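Local coordinates for protein laccase (PDB 3SQR) that oxidises phenolic substrates with the reduction of dioxygen to water at copper centres, and probably takes part in breaking down lignin, at residues 317-328 with 344-355. Numbering follows the deposited sequence.
Sequences ANAAADNYWIRG and TGILRYDSSSIA. With SO4 (sulfate ion), chain M.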
loop_
_atom_site.group_PDB
_atom_site.type_symbol
_atom_site.label_atom_id
_atom_site.label_comp_id
_atom_site.label_asym_id
_atom_site.label_seq_id
_atom_site.Cartn_x
_atom_site.Cartn_y
_atom_site.Cartn_z
ATOM N N ALA A 317 -12.520 23.132 -8.317
ATOM C CA ALA A 317 -13.496 23.622 -7.386
ATOM C C ALA A 317 -14.421 24.559 -8.233
ATOM O O ALA A 317 -14.423 25.755 -8.033
ATOM C CB ALA A 317 -12.825 24.392 -6.281
ATOM N N ASN A 318 -15.176 23.945 -9.113
ATOM C CA ASN A 318 -16.054 24.669 -10.054
ATOM C C ASN A 318 -17.546 24.461 -9.738
ATOM O O ASN A 318 -18.390 24.605 -10.633
ATOM C CB ASN A 318 -15.779 24.218 -11.508
ATOM C CG ASN A 318 -15.963 22.719 -11.742
ATOM O OD1 ASN A 318 -16.284 21.927 -10.835
ATOM N ND2 ASN A 318 -15.752 22.312 -12.991
ATOM N N ALA A 319 -17.868 24.037 -8.526
ATOM C CA ALA A 319 -19.267 23.874 -8.124
ATOM C C ALA A 319 -19.789 25.141 -7.453
ATOM O O ALA A 319 -19.037 26.068 -7.054
ATOM C CB ALA A 319 -19.473 22.634 -7.191
ATOM N N ALA A 320 -21.130 25.175 -7.346
ATOM C CA ALA A 320 -21.781 26.169 -6.519
ATOM C C ALA A 320 -21.116 26.052 -5.164
ATOM O O ALA A 320 -20.897 24.897 -4.695
ATOM C CB ALA A 320 -23.277 25.845 -6.403
ATOM N N ALA A 321 -20.748 27.191 -4.577
ATOM C CA ALA A 321 -20.149 27.220 -3.263
ATOM C C ALA A 321 -21.119 26.673 -2.220
ATOM O O ALA A 321 -22.202 27.207 -1.985
ATOM C CB ALA A 321 -19.664 28.608 -2.866
ATOM N N ASP A 322 -20.724 25.586 -1.591
ATOM C CA ASP A 322 -21.573 24.895 -0.670
ATOM C C ASP A 322 -20.671 23.826 -0.015
ATOM O O ASP A 322 -19.498 23.659 -0.419
ATOM C CB ASP A 322 -22.716 24.187 -1.398
ATOM C CG ASP A 322 -23.986 24.025 -0.517
ATOM O OD1 ASP A 322 -23.926 24.147 0.732
ATOM O OD2 ASP A 322 -25.039 23.743 -1.109
ATOM N N ASN A 323 -21.265 23.148 0.959
ATOM C CA ASN A 323 -20.720 21.945 1.575
ATOM C C ASN A 323 -21.127 20.740 0.760
ATOM O O ASN A 323 -22.274 20.598 0.313
ATOM C CB ASN A 323 -21.265 21.846 2.991
ATOM C CG ASN A 323 -21.019 23.082 3.758
ATOM O OD1 ASN A 323 -19.919 23.612 3.717
ATOM N ND2 ASN A 323 -22.064 23.627 4.394
ATOM N N TYR A 324 -20.195 19.818 0.542
ATOM C CA TYR A 324 -20.483 18.643 -0.242
ATOM C C TYR A 324 -19.943 17.455 0.535
ATOM O O TYR A 324 -18.891 17.573 1.244
ATOM C CB TYR A 324 -19.801 18.712 -1.616
ATOM C CG TYR A 324 -20.340 19.789 -2.484
ATOM C CD1 TYR A 324 -19.847 21.041 -2.416
ATOM C CD2 TYR A 324 -21.402 19.529 -3.361
ATOM C CE1 TYR A 324 -20.394 22.071 -3.240
ATOM C CE2 TYR A 324 -21.960 20.543 -4.177
ATOM C CZ TYR A 324 -21.432 21.793 -4.108
ATOM O OH TYR A 324 -21.939 22.807 -4.891
ATOM N N TRP A 325 -20.682 16.359 0.456
ATOM C CA TRP A 325 -20.189 15.137 1.061
ATOM C C TRP A 325 -18.996 14.599 0.282
ATOM O O TRP A 325 -18.999 14.541 -0.970
ATOM C CB TRP A 325 -21.238 14.058 1.078
ATOM C CG TRP A 325 -22.206 14.238 2.135
ATOM C CD1 TRP A 325 -23.525 14.494 1.978
ATOM C CD2 TRP A 325 -21.941 14.202 3.550
ATOM N NE1 TRP A 325 -24.127 14.591 3.222
ATOM C CE2 TRP A 325 -23.172 14.445 4.205
ATOM C CE3 TRP A 325 -20.785 13.984 4.320
ATOM C CZ2 TRP A 325 -23.285 14.502 5.626
ATOM C CZ3 TRP A 325 -20.876 14.036 5.713
ATOM C CH2 TRP A 325 -22.137 14.291 6.359
ATOM N N ILE A 326 -18.002 14.146 1.043
ATOM C CA ILE A 326 -16.864 13.369 0.474
ATOM C C ILE A 326 -17.169 11.955 0.871
ATOM O O ILE A 326 -17.347 11.647 2.046
ATOM C CB ILE A 326 -15.459 13.824 0.937
ATOM C CG1 ILE A 326 -15.177 15.329 0.611
ATOM C CG2 ILE A 326 -14.352 12.864 0.326
ATOM C CD1 ILE A 326 -13.941 15.887 1.375
ATOM N N ARG A 327 -17.308 11.087 -0.127
ATOM C CA ARG A 327 -17.805 9.752 0.098
ATOM C C ARG A 327 -16.696 8.736 -0.058
ATOM O O ARG A 327 -16.114 8.640 -1.127
ATOM C CB ARG A 327 -18.933 9.446 -0.899
ATOM C CG ARG A 327 -20.132 10.357 -0.597
ATOM C CD ARG A 327 -21.345 9.953 -1.276
ATOM N NE ARG A 327 -22.319 11.037 -1.179
ATOM C CZ ARG A 327 -23.312 11.117 -0.284
ATOM N NH1 ARG A 327 -23.496 10.192 0.659
ATOM N NH2 ARG A 327 -24.130 12.171 -0.328
ATOM N N GLY A 328 -16.382 8.015 0.995
ATOM C CA GLY A 328 -15.497 6.866 0.800
ATOM C C GLY A 328 -16.183 5.751 0.034
ATOM O O GLY A 328 -15.537 4.932 -0.582
ATOM N N THR A 344 -17.279 9.014 5.309
ATOM C CA THR A 344 -17.508 10.237 4.623
ATOM C C THR A 344 -16.706 11.341 5.313
ATOM O O THR A 344 -16.273 11.205 6.475
ATOM C CB THR A 344 -19.005 10.697 4.682
ATOM O OG1 THR A 344 -19.412 10.899 6.034
ATOM C CG2 THR A 344 -19.910 9.643 3.996
ATOM N N GLY A 345 -16.572 12.417 4.581
ATOM C CA GLY A 345 -16.016 13.670 5.060
ATOM C C GLY A 345 -16.782 14.813 4.408
ATOM O O GLY A 345 -17.768 14.582 3.729
ATOM N N ILE A 346 -16.313 16.011 4.653
ATOM C CA ILE A 346 -16.966 17.227 4.205
ATOM C C ILE A 346 -16.021 18.117 3.466
ATOM O O ILE A 346 -14.907 18.468 3.953
ATOM C CB ILE A 346 -17.534 18.043 5.430
ATOM C CG1 ILE A 346 -18.546 17.233 6.198
ATOM C CG2 ILE A 346 -18.136 19.321 4.932
ATOM C CD1 ILE A 346 -19.016 17.910 7.521
ATOM N N LEU A 347 -16.448 18.494 2.250
ATOM C CA LEU A 347 -15.844 19.489 1.452
ATOM C C LEU A 347 -16.627 20.803 1.655
ATOM O O LEU A 347 -17.828 20.771 1.542
ATOM C CB LEU A 347 -15.976 19.109 0.000
ATOM C CG LEU A 347 -15.372 20.135 -0.961
ATOM C CD1 LEU A 347 -13.864 20.128 -0.872
ATOM C CD2 LEU A 347 -15.821 19.814 -2.369
ATOM N N ARG A 348 -15.924 21.869 1.982
ATOM C CA ARG A 348 -16.528 23.226 2.172
ATOM C C ARG A 348 -15.891 24.197 1.226
ATOM O O ARG A 348 -14.660 24.235 1.064
ATOM C CB ARG A 348 -16.301 23.696 3.581
ATOM C CG ARG A 348 -16.829 22.748 4.633
ATOM C CD ARG A 348 -16.840 23.479 5.950
ATOM N NE ARG A 348 -17.204 22.663 7.066
ATOM C CZ ARG A 348 -18.427 22.208 7.296
ATOM N NH1 ARG A 348 -19.435 22.473 6.470
ATOM N NH2 ARG A 348 -18.638 21.477 8.363
ATOM N N TYR A 349 -16.716 25.048 0.610
ATOM C CA TYR A 349 -16.188 26.186 -0.144
ATOM C C TYR A 349 -16.115 27.388 0.748
ATOM O O TYR A 349 -15.491 28.397 0.407
ATOM C CB TYR A 349 -17.072 26.469 -1.354
ATOM C CG TYR A 349 -16.817 25.636 -2.599
ATOM C CD1 TYR A 349 -17.155 24.287 -2.640
ATOM C CD2 TYR A 349 -16.209 26.184 -3.717
ATOM C CE1 TYR A 349 -16.932 23.534 -3.759
ATOM C CE2 TYR A 349 -16.008 25.426 -4.876
ATOM C CZ TYR A 349 -16.354 24.103 -4.868
ATOM O OH TYR A 349 -16.195 23.319 -5.950
ATOM N N ASP A 350 -16.771 27.302 1.885
ATOM C CA ASP A 350 -16.676 28.335 2.876
ATOM C C ASP A 350 -16.357 27.649 4.191
ATOM O O ASP A 350 -17.203 26.981 4.795
ATOM C CB ASP A 350 -18.007 29.103 2.944
ATOM C CG ASP A 350 -18.046 30.108 4.087
ATOM O OD1 ASP A 350 -17.021 30.291 4.785
ATOM O OD2 ASP A 350 -19.131 30.718 4.286
ATOM N N SER A 351 -15.129 27.856 4.638
ATOM C CA SER A 351 -14.542 27.147 5.790
ATOM C C SER A 351 -15.214 27.522 7.102
ATOM O O SER A 351 -15.064 26.809 8.108
ATOM C CB SER A 351 -13.021 27.398 5.889
ATOM O OG SER A 351 -12.674 28.780 6.073
ATOM N N SER A 352 -15.933 28.649 7.083
ATOM C CA SER A 352 -16.650 29.104 8.252
ATOM C C SER A 352 -18.009 28.421 8.371
ATOM O O SER A 352 -18.636 28.492 9.420
ATOM C CB SER A 352 -16.766 30.631 8.219
ATOM O OG SER A 352 -17.832 30.987 7.377
ATOM N N SER A 353 -18.469 27.724 7.336
ATOM C CA SER A 353 -19.676 26.929 7.472
ATOM C C SER A 353 -19.384 25.800 8.459
ATOM O O SER A 353 -18.298 25.186 8.452
ATOM C CB SER A 353 -20.150 26.342 6.150
ATOM O OG SER A 353 -21.428 25.727 6.307
ATOM N N ILE A 354 -20.359 25.548 9.311
ATOM C CA ILE A 354 -20.343 24.426 10.221
ATOM C C ILE A 354 -21.465 23.442 9.891
ATOM O O ILE A 354 -21.607 22.441 10.558
ATOM C CB ILE A 354 -20.458 24.893 11.657
ATOM C CG1 ILE A 354 -21.628 25.918 11.793
ATOM C CG2 ILE A 354 -19.119 25.476 12.090
ATOM C CD1 ILE A 354 -22.199 26.010 13.190
ATOM N N ALA A 355 -22.231 23.717 8.835
ATOM C CA ALA A 355 -23.331 22.852 8.374
ATOM C C ALA A 355 -22.873 21.534 7.756
ATOM O O ALA A 355 -21.948 21.500 6.949
ATOM C CB ALA A 355 -24.179 23.596 7.356
HETATM S S SO4 M . -14.993 21.980 10.060
HETATM O O1 SO4 M . -15.243 22.662 11.320
HETATM O O2 SO4 M . -13.874 21.055 10.269
HETATM O O3 SO4 M . -16.154 21.210 9.648
HETATM O O4 SO4 M . -14.656 22.983 9.035
HETATM O O HOH W 1 -19.098 25.744 2.251
#
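Tyr324 with Leu347, and Ile326 with Gly345, form the two hydrogen-bonded pairs that join strands 323-327 and 344-348 in antiparallel register. Each pair exchanges two backbone bonds, from Tyr324 N to Leu347 O at 2.7 Å and from Gly345 N to Ile326 O at 2.8 Å among them.

Beyond the ladder the polar contacts gather on Asn323. Its CG lies anti to the carbonyl carbon (chi1 -54°), which carries the amide over toward Arg348 and Ser353. ND2 donates to Ser353 OG (2.9 Å), which lies close to the amide plane, while OD1 accepts a bond from a water, which in turn accepts from Asp350 N, and a weak one from Arg348 NH1. The amide stands almost perpendicular to the guanidinium, at 86°. Arg348 NH1 also gives a nearly straight bond to Ala355 O (2.7 Å), in the guanidinium plane, with Ile346 CG2 over the centre of one face and Ser353 O toward the rim of the opposite face; NE and NH2 hold a sulfate ion, also bound by Lys251 and probably derived from the crystallisation liquor.

Apolar contact fills the face of Tyr324, Ile326 and Leu347: Ile326 CG1 lies 3.9 Å from Leu347 CB, and both side chains touch Leu255 of strand 254-256. Tyr349 lays its ring along the loop 317-322, CB against Ala321 CB (3.7 Å), and its OH accepts from Ala319 N (3.2 Å) besides bonding His283. Tyr324 meets this ring rim to rim, planes at 66°.

On the other face, Trp325 brings CE3 edge-on to Gly345 O at 3.1 Å. The two are adjacent inner strands of the five-stranded mixed sheet of the second cupredoxin-like domain of this multicopper oxidase, away from its copper sites.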